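Local structure of ribulose-1,5-bisphosphate carboxylase/oxygenase large subunit (Rhodopseudomonas palustris, 3QFW) at residues Ser136-Gln141 and Ser150-Leu155; Asp161-Asp166 and Thr199-Asn204; Ser175-Arg180 and Pro203-Thr208; Val250-Pro255 and Ala280-Asn285. The protein is a RuBisCO-like protein with a RuBisCO-type TIM-barrel domain, probably a magnesium-dependent enzyme, whose actual substrate and reaction may differ from those of RuBisCO. One frame throughout, in Å; residues are numbered along the deposited sequence.

Contact 1: Ser136-Gln141 and Ser150-Leu155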
loop_
_atom_site.group_PDB
_atom_site.type_symbol
_atom_site.label_atom_id
_atom_site.label_comp_id
_atom_site.label_asym_id
_atom_site.label_seq_id
_atom_site.Cartn_x
_atom_site.Cartn_y
_atom_site.Cartn_z
ATOM N N SER B 136 -1.324 -24.492 7.564
ATOM C CA SER B 136 -0.023 -24.205 8.152
ATOM C C SER B 136 0.850 -23.447 7.165
ATOM O O SER B 136 0.595 -23.450 5.956
ATOM C CB SER B 136 0.688 -25.490 8.568
ATOM O OG SER B 136 1.762 -25.205 9.444
ATOM N N ALA B 137 1.886 -22.799 7.680
ATOM C CA ALA B 137 2.812 -22.084 6.816
ATOM C C ALA B 137 4.148 -22.805 6.764
ATOM O O ALA B 137 4.529 -23.504 7.707
ATOM C CB ALA B 137 2.988 -20.638 7.282
ATOM N N LEU B 138 4.840 -22.650 5.640
ATOM C CA LEU B 138 6.193 -23.159 5.486
ATOM C C LEU B 138 7.188 -22.104 5.971
ATOM O O LEU B 138 7.285 -21.020 5.400
ATOM C CB LEU B 138 6.475 -23.495 4.023
ATOM C CG LEU B 138 5.570 -24.530 3.356
ATOM C CD1 LEU B 138 6.021 -24.742 1.923
ATOM C CD2 LEU B 138 5.543 -25.862 4.135
ATOM N N LYS B 139 7.892 -22.441 7.044
ATOM C CA LYS B 139 8.888 -21.584 7.668
ATOM C C LYS B 139 9.971 -22.507 8.189
ATOM O O LYS B 139 9.688 -23.671 8.502
ATOM C CB LYS B 139 8.264 -20.837 8.847
ATOM C CG LYS B 139 7.018 -20.046 8.498
ATOM C CD LYS B 139 6.456 -19.329 9.712
ATOM C CE LYS B 139 5.378 -18.333 9.300
ATOM N NZ LYS B 139 4.788 -17.610 10.465
ATOM N N PRO B 140 11.210 -22.001 8.321
ATOM C CA PRO B 140 11.675 -20.631 8.050
ATOM C C PRO B 140 12.186 -20.412 6.621
ATOM O O PRO B 140 12.639 -21.352 5.975
ATOM C CB PRO B 140 12.834 -20.472 9.037
ATOM C CG PRO B 140 13.410 -21.857 9.141
ATOM C CD PRO B 140 12.243 -22.814 8.992
ATOM N N GLN B 141 12.130 -19.167 6.147
ATOM C CA GLN B 141 12.494 -18.839 4.763
ATOM C C GLN B 141 13.981 -19.015 4.383
ATOM O O GLN B 141 14.354 -18.810 3.233
ATOM C CB GLN B 141 12.036 -17.415 4.393
ATOM C CG GLN B 141 12.505 -16.314 5.330
ATOM C CD GLN B 141 12.419 -14.924 4.701
ATOM O OE1 GLN B 141 11.764 -14.025 5.233
ATOM N NE2 GLN B 141 13.093 -14.741 3.569
ATOM N N SER B 150 10.050 -31.070 2.155
ATOM C CA SER B 150 9.993 -32.107 3.181
ATOM C C SER B 150 8.995 -31.735 4.275
ATOM O O SER B 150 8.205 -32.572 4.721
ATOM C CB SER B 150 11.387 -32.349 3.771
ATOM O OG SER B 150 11.327 -33.126 4.953
ATOM N N ILE B 151 9.033 -30.473 4.696
ATOM C CA ILE B 151 8.097 -29.957 5.690
ATOM C C ILE B 151 6.665 -30.033 5.186
ATOM O O ILE B 151 5.771 -30.527 5.888
ATOM C CB ILE B 151 8.402 -28.491 6.047
ATOM C CG1 ILE B 151 9.760 -28.384 6.741
ATOM C CG2 ILE B 151 7.292 -27.922 6.923
ATOM C CD1 ILE B 151 9.915 -29.315 7.920
ATOM N N ALA B 152 6.443 -29.540 3.971
ATOM C CA ALA B 152 5.116 -29.589 3.363
ATOM C C ALA B 152 4.575 -31.011 3.329
ATOM O O ALA B 152 3.388 -31.248 3.579
ATOM C CB ALA B 152 5.149 -29.018 1.963
ATOM N N HIS B 153 5.451 -31.956 3.009
ATOM C CA HIS B 153 5.065 -33.359 2.912
ATOM C C HIS B 153 4.558 -33.858 4.266
ATOM O O HIS B 153 3.520 -34.524 4.356
ATOM C CB HIS B 153 6.249 -34.198 2.424
ATOM C CG HIS B 153 5.896 -35.620 2.096
ATOM N ND1 HIS B 153 5.289 -35.985 0.912
ATOM C CD2 HIS B 153 6.079 -36.766 2.794
ATOM C CE1 HIS B 153 5.113 -37.296 0.895
ATOM N NE2 HIS B 153 5.580 -37.791 2.027
ATOM N N GLN B 154 5.292 -33.524 5.322
ATOM C CA GLN B 154 4.900 -33.931 6.662
ATOM C C GLN B 154 3.573 -33.289 7.064
ATOM O O GLN B 154 2.713 -33.944 7.630
ATOM C CB GLN B 154 6.006 -33.630 7.671
ATOM C CG GLN B 154 7.287 -34.403 7.391
ATOM C CD GLN B 154 8.506 -33.804 8.071
ATOM O OE1 GLN B 154 8.657 -33.882 9.291
ATOM N NE2 GLN B 154 9.386 -33.203 7.277
ATOM N N LEU B 155 3.393 -32.009 6.745
ATOM C CA LEU B 155 2.136 -31.337 7.061
ATOM C C LEU B 155 0.958 -31.978 6.320
ATOM O O LEU B 155 -0.070 -32.303 6.919
ATOM C CB LEU B 155 2.237 -29.839 6.738
ATOM C CG LEU B 155 3.307 -29.121 7.563
ATOM C CD1 LEU B 155 3.630 -27.736 6.977
ATOM C CD2 LEU B 155 2.882 -29.023 9.021
#
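Strand 136-138 and helix 150-155 run nearly antiparallel, at 165°, with their axes 9.1 Å apart at closest approach, so that Leu138 lies opposite Ala152 and Ser136 opposite Leu155. One methyl, Leu138 CD2, carries most of the apolar contact. It reaches the helix between three side chains: Ile151 through CG2 and Leu155 through CD1 both lie 3.9 Å from Leu138 CD2, and the methyl of Ala152 closes the third side. The same Leu138 CD2 also rests against the helix backbone, 3.8 Å from Ala152 N, which the small side chain of Ala152 permits. Strand 133-138, helix 145-157 and strand 162-165 form a right-handed beta-alpha-beta unit of the TIM barrel, and here its helix is laid on the outer side of the barrel wall. Further toward the start of the strand, both methyls of Leu155 face the hydroxyl of Ser136, with Leu155 CD1 and CD2 each 4.0 Å from Ser136 OG. That hydroxyl stands anti to the backbone N (chi1 -164°), which directs it at the leucine fork. Val184 of helix 177-195 packs on both Leu138 and Ala152, while Leu353 of helix 353-366 covers Leu155.

Contact 2: Asp161-Asp166 and Thr199-Asn204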
loop_
_atom_site.group_PDB
_atom_site.type_symbol
_atom_site.label_atom_id
_atom_site.label_comp_id
_atom_site.label_asym_id
_atom_site.label_seq_id
_atom_site.Cartn_x
_atom_site.Cartn_y
_atom_site.Cartn_z
ATOM N N ASP B 161 -5.531 -28.966 5.588
ATOM C CA ASP B 161 -6.210 -28.574 4.350
ATOM C C ASP B 161 -5.407 -27.650 3.412
ATOM O O ASP B 161 -5.426 -27.833 2.186
ATOM C CB ASP B 161 -7.567 -27.943 4.666
ATOM C CG ASP B 161 -8.464 -28.870 5.454
ATOM O OD1 ASP B 161 -8.876 -29.909 4.892
ATOM O OD2 ASP B 161 -8.762 -28.557 6.630
ATOM N N LEU B 162 -4.712 -26.658 3.970
ATOM C CA LEU B 162 -3.963 -25.719 3.130
ATOM C C LEU B 162 -2.576 -25.407 3.682
ATOM O O LEU B 162 -2.401 -25.098 4.861
ATOM C CB LEU B 162 -4.762 -24.429 2.859
ATOM C CG LEU B 162 -4.152 -23.344 1.947
ATOM C CD1 LEU B 162 -3.343 -23.941 0.807
ATOM C CD2 LEU B 162 -5.219 -22.397 1.385
ATOM N N ILE B 163 -1.594 -25.536 2.802
ATOM C CA ILE B 163 -0.217 -25.220 3.108
ATOM C C ILE B 163 0.144 -23.974 2.318
ATOM O O ILE B 163 0.002 -23.933 1.098
ATOM C CB ILE B 163 0.704 -26.380 2.732
ATOM C CG1 ILE B 163 0.295 -27.630 3.533
ATOM C CG2 ILE B 163 2.166 -26.002 2.962
ATOM C CD1 ILE B 163 1.142 -28.833 3.269
ATOM N N LYS B 164 0.573 -22.947 3.037
ATOM C CA LYS B 164 0.915 -21.677 2.417
ATOM C C LYS B 164 2.390 -21.392 2.635
ATOM O O LYS B 164 2.976 -21.830 3.625
ATOM C CB LYS B 164 0.081 -20.550 3.035
ATOM C CG LYS B 164 0.392 -20.313 4.516
ATOM C CD LYS B 164 -0.534 -19.287 5.157
ATOM C CE LYS B 164 -0.175 -17.856 4.800
ATOM N NZ LYS B 164 1.208 -17.422 5.238
ATOM N N ASP B 165 2.986 -20.645 1.710
ATOM C CA ASP B 165 4.313 -20.094 1.921
ATOM C C ASP B 165 4.281 -19.133 3.098
ATOM O O ASP B 165 3.273 -18.479 3.363
ATOM C CB ASP B 165 4.769 -19.308 0.695
ATOM C CG ASP B 165 5.440 -20.172 -0.350
ATOM O OD1 ASP B 165 5.695 -21.364 -0.075
ATOM O OD2 ASP B 165 5.720 -19.645 -1.450
ATOM N N ASP B 166 5.388 -19.062 3.818
ATOM C CA ASP B 166 5.663 -17.883 4.616
ATOM C C ASP B 166 5.391 -16.700 3.680
ATOM O O ASP B 166 5.696 -16.757 2.486
ATOM C CB ASP B 166 7.122 -17.903 5.068
ATOM C CG ASP B 166 7.500 -16.697 5.902
ATOM O OD1 ASP B 166 7.174 -15.562 5.515
ATOM O OD2 ASP B 166 8.126 -16.887 6.957
ATOM N N THR B 199 -5.075 -31.915 0.169
ATOM C CA THR B 199 -4.369 -30.762 0.708
ATOM C C THR B 199 -3.958 -29.799 -0.402
ATOM O O THR B 199 -3.438 -30.224 -1.437
ATOM C CB THR B 199 -3.087 -31.186 1.454
ATOM O OG1 THR B 199 -3.424 -31.858 2.671
ATOM C CG2 THR B 199 -2.228 -29.954 1.780
ATOM N N LEU B 200 -4.184 -28.504 -0.181
ATOM C CA LEU B 200 -3.802 -27.466 -1.149
ATOM C C LEU B 200 -2.494 -26.767 -0.779
ATOM O O LEU B 200 -2.165 -26.619 0.399
ATOM C CB LEU B 200 -4.901 -26.406 -1.258
ATOM C CG LEU B 200 -6.277 -26.800 -1.791
ATOM C CD1 LEU B 200 -7.299 -25.760 -1.375
ATOM C CD2 LEU B 200 -6.253 -26.945 -3.304
ATOM N N TYR B 201 -1.756 -26.325 -1.794
ATOM C CA TYR B 201 -0.565 -25.498 -1.579
ATOM C C TYR B 201 -0.715 -24.101 -2.184
ATOM O O TYR B 201 -1.067 -23.952 -3.357
ATOM C CB TYR B 201 0.677 -26.198 -2.131
ATOM C CG TYR B 201 1.937 -25.360 -2.119
ATOM C CD1 TYR B 201 2.350 -24.691 -0.969
ATOM C CD2 TYR B 201 2.735 -25.260 -3.254
ATOM C CE1 TYR B 201 3.521 -23.917 -0.969
ATOM C CE2 TYR B 201 3.896 -24.508 -3.250
ATOM C CZ TYR B 201 4.287 -23.845 -2.111
ATOM O OH TYR B 201 5.458 -23.096 -2.124
ATOM N N ALA B 202 -0.441 -23.082 -1.375
ATOM C CA ALA B 202 -0.555 -21.692 -1.807
ATOM C C ALA B 202 0.806 -20.976 -1.759
ATOM O O ALA B 202 1.198 -20.444 -0.727
ATOM C CB ALA B 202 -1.573 -20.960 -0.943
ATOM N N PRO B 203 1.554 -21.010 -2.867
ATOM C CA PRO B 203 2.831 -20.283 -2.937
ATOM C C PRO B 203 2.627 -18.768 -3.033
ATOM O O PRO B 203 1.617 -18.306 -3.573
ATOM C CB PRO B 203 3.468 -20.814 -4.223
ATOM C CG PRO B 203 2.316 -21.312 -5.030
ATOM C CD PRO B 203 1.338 -21.862 -4.045
ATOM N N ASN B 204 3.575 -18.002 -2.502
ATOM C CA ASN B 204 3.435 -16.553 -2.488
ATOM C C ASN B 204 3.952 -15.926 -3.770
ATOM O O ASN B 204 5.151 -15.990 -4.053
ATOM C CB ASN B 204 4.147 -15.939 -1.278
ATOM C CG ASN B 204 3.953 -14.434 -1.200
ATOM O OD1 ASN B 204 2.825 -13.954 -1.095
ATOM N ND2 ASN B 204 5.057 -13.680 -1.263
#
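Leu162, Ile163 and Lys164 pair in parallel with Leu200, Tyr201 and Ala202, the two strand axes 4.5 Å apart and inclined by 16°. Four backbone hydrogen bonds alternate between the strands: Leu200 N to Asp161 O, Ile163 N to Leu200 O, Ala202 N to Ile163 O and Asp165 N to Ala202 O. Of these, Ile163 N to Leu200 O and Ala202 N to Ile163 O are the shortest, each 2.7 Å.

Beyond them the carboxylate of Asp165 takes over. Tyr201 OH donates to Asp165 OD1 at 2.7 Å, on the syn side of that oxygen but tilted out of the carboxylate plane, with the ring and carboxylate planes 69° apart. Asn204 N donates to Asp165 OD2 at 2.9 Å from above the carboxylate plane, and Arg180 forms a salt bridge with the same oxygen. Three donors thus fix the rotation of this buried acid.

Apolar contacts divide between the faces. Leu162 CD1 lies over the neighbouring strand, 3.6 Å from Leu200 CB and 3.9 Å from Ala202 CB. On the Ile163 face, the tyrosine ring, its CG anti to the backbone N (chi1 173°), runs along the strand and crosses Ile163 at about a right angle, with Pro203 CD over one ring face.

Strand 162-165, helix 177-195 and strand 200-202 make a beta-alpha-beta crossover, the repeating element of the TIM-barrel wall.

Contact 3: Ser175-Arg180 and Pro203-Thr208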
loop_
_atom_site.group_PDB
_atom_site.type_symbol
_atom_site.label_atom_id
_atom_site.label_comp_id
_atom_site.label_asym_id
_atom_site.label_seq_id
_atom_site.Cartn_x
_atom_site.Cartn_y
_atom_site.Cartn_z
ATOM N N SER B 175 15.738 -19.818 -2.493
ATOM C CA SER B 175 14.716 -20.777 -2.898
ATOM C C SER B 175 13.795 -20.056 -3.856
ATOM O O SER B 175 12.695 -19.643 -3.482
ATOM C CB SER B 175 13.940 -21.306 -1.684
ATOM O OG SER B 175 13.232 -20.272 -1.013
ATOM N N PRO B 176 14.261 -19.883 -5.099
ATOM C CA PRO B 176 13.560 -19.130 -6.142
ATOM C C PRO B 176 12.147 -19.661 -6.338
ATOM O O PRO B 176 11.938 -20.852 -6.181
ATOM C CB PRO B 176 14.404 -19.403 -7.389
ATOM C CG PRO B 176 15.779 -19.669 -6.856
ATOM C CD PRO B 176 15.557 -20.409 -5.570
ATOM N N PHE B 177 11.215 -18.788 -6.704
ATOM C CA PHE B 177 9.814 -19.174 -6.834
ATOM C C PHE B 177 9.624 -20.447 -7.647
ATOM O O PHE B 177 8.905 -21.351 -7.220
ATOM C CB PHE B 177 8.958 -18.057 -7.442
ATOM C CG PHE B 177 7.499 -18.402 -7.493
ATOM C CD1 PHE B 177 6.675 -18.133 -6.411
ATOM C CD2 PHE B 177 6.962 -19.052 -8.595
ATOM C CE1 PHE B 177 5.322 -18.487 -6.435
ATOM C CE2 PHE B 177 5.618 -19.405 -8.626
ATOM C CZ PHE B 177 4.799 -19.118 -7.546
ATOM N N ALA B 178 10.244 -20.511 -8.822
ATOM C CA ALA B 178 10.031 -21.662 -9.703
ATOM C C ALA B 178 10.448 -22.970 -9.031
ATOM O O ALA B 178 9.664 -23.917 -8.949
ATOM C CB ALA B 178 10.756 -21.472 -11.024
ATOM N N GLU B 179 11.680 -23.008 -8.533
ATOM C CA GLU B 179 12.199 -24.180 -7.842
ATOM C C GLU B 179 11.369 -24.567 -6.615
ATOM O O GLU B 179 11.107 -25.748 -6.385
ATOM C CB GLU B 179 13.659 -23.961 -7.432
ATOM C CG GLU B 179 14.655 -24.069 -8.579
ATOM C CD GLU B 179 14.792 -22.787 -9.383
ATOM O OE1 GLU B 179 13.973 -21.858 -9.199
ATOM O OE2 GLU B 179 15.736 -22.703 -10.199
ATOM N N ARG B 180 10.959 -23.577 -5.826
ATOM C CA ARG B 180 10.168 -23.841 -4.615
ATOM C C ARG B 180 8.784 -24.418 -4.925
ATOM O O ARG B 180 8.335 -25.385 -4.287
ATOM C CB ARG B 180 10.021 -22.564 -3.781
ATOM C CG ARG B 180 9.095 -22.699 -2.589
ATOM C CD ARG B 180 9.115 -21.457 -1.705
ATOM N NE ARG B 180 8.285 -20.359 -2.205
ATOM C CZ ARG B 180 8.758 -19.274 -2.809
ATOM N NH1 ARG B 180 10.065 -19.145 -3.015
ATOM N NH2 ARG B 180 7.932 -18.318 -3.217
ATOM N N PRO B 203 1.554 -21.010 -2.867
ATOM C CA PRO B 203 2.831 -20.283 -2.937
ATOM C C PRO B 203 2.627 -18.768 -3.033
ATOM O O PRO B 203 1.617 -18.306 -3.573
ATOM C CB PRO B 203 3.468 -20.814 -4.223
ATOM C CG PRO B 203 2.316 -21.312 -5.030
ATOM C CD PRO B 203 1.338 -21.862 -4.045
ATOM N N ASN B 204 3.575 -18.002 -2.502
ATOM C CA ASN B 204 3.435 -16.553 -2.488
ATOM C C ASN B 204 3.952 -15.926 -3.770
ATOM O O ASN B 204 5.151 -15.990 -4.053
ATOM C CB ASN B 204 4.147 -15.939 -1.278
ATOM C CG ASN B 204 3.953 -14.434 -1.200
ATOM O OD1 ASN B 204 2.825 -13.954 -1.095
ATOM N ND2 ASN B 204 5.057 -13.680 -1.263
ATOM N N ILE B 205 3.059 -15.328 -4.550
ATOM C CA ILE B 205 3.485 -14.589 -5.744
ATOM C C ILE B 205 3.767 -13.115 -5.438
ATOM O O ILE B 205 3.086 -12.510 -4.612
ATOM C CB ILE B 205 2.498 -14.733 -6.910
ATOM C CG1 ILE B 205 1.106 -14.241 -6.504
ATOM C CG2 ILE B 205 2.440 -16.192 -7.349
ATOM C CD1 ILE B 205 0.197 -13.968 -7.679
ATOM N N SER B 206 4.759 -12.552 -6.135
ATOM C CA SER B 206 5.440 -11.329 -5.712
ATOM C C SER B 206 5.855 -10.405 -6.861
ATOM O O SER B 206 5.925 -10.823 -8.017
ATOM C CB SER B 206 6.726 -11.723 -4.969
ATOM O OG SER B 206 6.826 -11.043 -3.741
ATOM N N GLY B 207 6.154 -9.151 -6.523
ATOM C CA GLY B 207 6.808 -8.233 -7.449
ATOM C C GLY B 207 5.865 -7.382 -8.283
ATOM O O GLY B 207 4.803 -6.983 -7.813
ATOM N N THR B 208 6.258 -7.095 -9.524
ATOM C CA THR B 208 5.407 -6.333 -10.442
ATOM C C THR B 208 4.332 -7.260 -10.986
ATOM O O THR B 208 4.400 -8.470 -10.795
ATOM C CB THR B 208 6.189 -5.809 -11.663
ATOM O OG1 THR B 208 6.596 -6.915 -12.478
ATOM C CG2 THR B 208 7.423 -4.983 -11.244
#
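The Phe177 ring turns its edge to the backbone of Asn204: both Phe177 CD1 and CE1 lie 3.5 Å from Asn204 O, which sits near the ring plane. Pro203 and Ile205, the residues flanking Asn204, approach the ring obliquely, with Pro203 CB 3.7 Å from Phe177 CE1 and Ile205 CG2 3.8 Å from Phe177 CZ. The guanidinium of Arg180 is likewise edge-on to this oxygen, with Arg180 NH2 3.7 Å from Asn204 O, and Ser175 O lies at its edge too. Asn204 O is buried here without a hydrogen-bonding partner in the model, so the positive edges of the ring and the guanidinium may offer it some weak electrostatic compensation.

Phe177 CG is anti to the backbone N (chi1 -176°), which extends the ring from the first turn of its helix across to the loop. The Ile205 side chain lies alongside the ring and points the same way. Were an alanine to replace Phe177, Pro203 and Ile205 would probably lose their shared packing surface, leaving a gap between helix and loop.

Besides its bond to Asp165, Arg180 also donates from NH2 to Ala170 O. The contact fits the start of helix 177-195 against the loop that follows strand 200-202. Alongside lie helix 209-222, whose Gln215 and Ile219 also touch Phe177, and strand 226-229, whose Val229 meets Ile205.

Contact 4: Val250-Pro255 and Ala280-Asn285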
loop_
_atom_site.group_PDB
_atom_site.type_symbol
_atom_site.label_atom_id
_atom_site.label_comp_id
_atom_site.label_asym_id
_atom_site.label_seq_id
_atom_site.Cartn_x
_atom_site.Cartn_y
_atom_site.Cartn_z
ATOM N N VAL B 250 -7.464 -21.442 -5.579
ATOM C CA VAL B 250 -7.898 -20.775 -4.360
ATOM C C VAL B 250 -6.966 -19.576 -4.137
ATOM O O VAL B 250 -5.742 -19.734 -4.056
ATOM C CB VAL B 250 -7.884 -21.714 -3.146
ATOM C CG1 VAL B 250 -8.308 -20.966 -1.894
ATOM C CG2 VAL B 250 -8.815 -22.926 -3.387
ATOM N N VAL B 251 -7.540 -18.380 -4.061
ATOM C CA VAL B 251 -6.727 -17.177 -3.845
ATOM C C VAL B 251 -6.744 -16.789 -2.377
ATOM O O VAL B 251 -7.780 -16.384 -1.844
ATOM C CB VAL B 251 -7.218 -15.996 -4.676
ATOM C CG1 VAL B 251 -6.394 -14.712 -4.335
ATOM C CG2 VAL B 251 -7.126 -16.330 -6.157
ATOM N N VAL B 252 -5.596 -16.921 -1.725
ATOM C CA VAL B 252 -5.487 -16.641 -0.299
ATOM C C VAL B 252 -4.826 -15.275 -0.136
ATOM O O VAL B 252 -3.710 -15.064 -0.609
ATOM C CB VAL B 252 -4.615 -17.686 0.417
ATOM C CG1 VAL B 252 -4.596 -17.423 1.916
ATOM C CG2 VAL B 252 -5.097 -19.120 0.116
ATOM N N ALA B 253 -5.502 -14.355 0.538
ATOM C CA ALA B 253 -4.928 -13.036 0.757
ATOM C C ALA B 253 -4.170 -12.979 2.083
ATOM O O ALA B 253 -4.573 -13.606 3.065
ATOM C CB ALA B 253 -6.006 -11.965 0.698
ATOM N N HIS B 254 -3.056 -12.246 2.085
ATOM C CA HIS B 254 -2.244 -12.009 3.276
ATOM C C HIS B 254 -2.232 -10.511 3.603
ATOM O O HIS B 254 -2.247 -9.672 2.698
ATOM C CB HIS B 254 -0.804 -12.477 3.041
ATOM C CG HIS B 254 0.048 -12.441 4.273
ATOM N ND1 HIS B 254 0.778 -11.332 4.643
ATOM C CD2 HIS B 254 0.274 -13.377 5.230
ATOM C CE1 HIS B 254 1.419 -11.583 5.771
ATOM N NE2 HIS B 254 1.135 -12.822 6.146
ATOM N N PRO B 255 -2.184 -10.166 4.896
ATOM C CA PRO B 255 -2.360 -8.758 5.262
ATOM C C PRO B 255 -1.070 -7.917 5.336
ATOM O O PRO B 255 -1.114 -6.827 5.897
ATOM C CB PRO B 255 -2.994 -8.855 6.653
ATOM C CG PRO B 255 -2.352 -10.079 7.241
ATOM C CD PRO B 255 -2.257 -11.058 6.077
ATOM N N ALA B 280 -9.778 -16.780 0.650
ATOM C CA ALA B 280 -9.503 -16.856 2.077
ATOM C C ALA B 280 -8.721 -15.618 2.467
ATOM O O ALA B 280 -8.042 -15.012 1.638
ATOM C CB ALA B 280 -8.728 -18.118 2.436
ATOM N N THR B 281 -8.824 -15.227 3.726
ATOM C CA THR B 281 -8.138 -14.021 4.145
ATOM C C THR B 281 -7.484 -14.205 5.516
ATOM O O THR B 281 -8.154 -14.508 6.518
ATOM C CB THR B 281 -9.068 -12.778 4.058
ATOM O OG1 THR B 281 -8.324 -11.605 4.379
ATOM C CG2 THR B 281 -10.274 -12.897 5.010
ATOM N N VAL B 282 -6.159 -14.057 5.529
ATOM C CA VAL B 282 -5.353 -14.267 6.724
ATOM C C VAL B 282 -5.347 -12.998 7.580
ATOM O O VAL B 282 -5.279 -11.895 7.060
ATOM C CB VAL B 282 -3.900 -14.648 6.345
ATOM C CG1 VAL B 282 -3.020 -14.800 7.585
ATOM C CG2 VAL B 282 -3.880 -15.912 5.491
ATOM N N PHE B 283 -5.438 -13.167 8.895
ATOM C CA PHE B 283 -5.393 -12.047 9.835
ATOM C C PHE B 283 -4.950 -12.561 11.196
ATOM O O PHE B 283 -5.195 -13.733 11.543
ATOM C CB PHE B 283 -6.759 -11.365 9.958
ATOM C CG PHE B 283 -7.846 -12.261 10.519
ATOM C CD1 PHE B 283 -8.236 -12.157 11.845
ATOM C CD2 PHE B 283 -8.481 -13.180 9.707
ATOM C CE1 PHE B 283 -9.249 -12.970 12.355
ATOM C CE2 PHE B 283 -9.494 -14.007 10.209
ATOM C CZ PHE B 283 -9.869 -13.898 11.534
ATOM N N PRO B 284 -4.293 -11.696 11.970
ATOM C CA PRO B 284 -3.827 -12.087 13.302
ATOM C C PRO B 284 -5.003 -12.228 14.257
ATOM O O PRO B 284 -5.825 -11.317 14.389
ATOM C CB PRO B 284 -2.899 -10.931 13.707
ATOM C CG PRO B 284 -3.332 -9.772 12.869
ATOM C CD PRO B 284 -3.837 -10.342 11.583
ATOM N N ASN B 285 -5.089 -13.393 14.894
ATOM C CA ASN B 285 -6.167 -13.698 15.825
ATOM C C ASN B 285 -6.018 -12.797 17.040
ATOM O O ASN B 285 -4.933 -12.265 17.291
ATOM C CB ASN B 285 -6.066 -15.175 16.240
ATOM C CG ASN B 285 -7.278 -15.661 17.020
ATOM O OD1 ASN B 285 -8.418 -15.540 16.572
ATOM N ND2 ASN B 285 -7.028 -16.218 18.197
#
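Val282 is the apolar centre, touching Val252 on one side and Pro255 on the other. Its CG2 meets Val252 CG1 at 3.9 Å, the two valines crossing at a slant, while Val282 CB lies 4.0 Å from Pro255 CD. With Val252 CG1 anti to its own N (chi1 -176°), that methyl is carried toward the second strand, where it also comes within 4.2 Å of Ala280 CB. The proline ring in turn sits over the backbone carbonyl of Val282, Pro255 CD being 3.3 Å from Val282 O. A glycine at Pro255 would probably expose that carbonyl and one flank of Val282 to a gap, and would leave the chain after His254 freer to turn.

The backbones beneath are parallel strands, 4.6 Å apart at the closest approach of their axes and inclined by 21°. With helix 265-276 they form a beta-alpha-beta unit of the TIM barrel, between strands 226-229 and 315-319. Leu269 of that helix packs on Pro255, and its Phe273 on Ala253 and Thr281.

Three hydrogen bonds join the strands. Ala253 N to Ala280 O is the shortest, at 2.8 Å and almost straight (177°); Val282 N donates to Ala253 O, and Ala280 N reaches Val251 O over a longer 3.2 Å. Past the bond from Val282 N the strands separate. Here His254 leaves the backbone away from the second strand, though its CD2 stays 4.3 Å from Val282 CG1. One face of its ring lies under Pro255 CD; the ring stacks with His167, its ND1 is hydrogen-bonded to Ala256 N, and Asn90 of the second subunit packs against it.

All four contacts belong to the TIM-barrel domain. Contacts 1 and 2, with centres about 9 Å apart, are joined through neighbouring strands: Leu138 N lies 2.9 Å from Lys164 O, a probable hydrogen bond. Contacts 2 and 3 share Pro203 and Asn204, and the salt bridge from Arg180 NE to Asp165 OD2, at 2.8 Å, ties them further. Contact 4 meets contact 2 inside the barrel, where Val252 CG2 packs 3.5 Å from Leu162 CD2. Contacts 1 and 3 do not touch contact 4. The C-terminal strand ends, where RuBisCO relatives have their active site, carry Lys164, Asp166 and His254; Lys139 nearby forms a salt bridge with Glu35 of the second subunit, consistent with a site close to the dimer interface, as in RuBisCO.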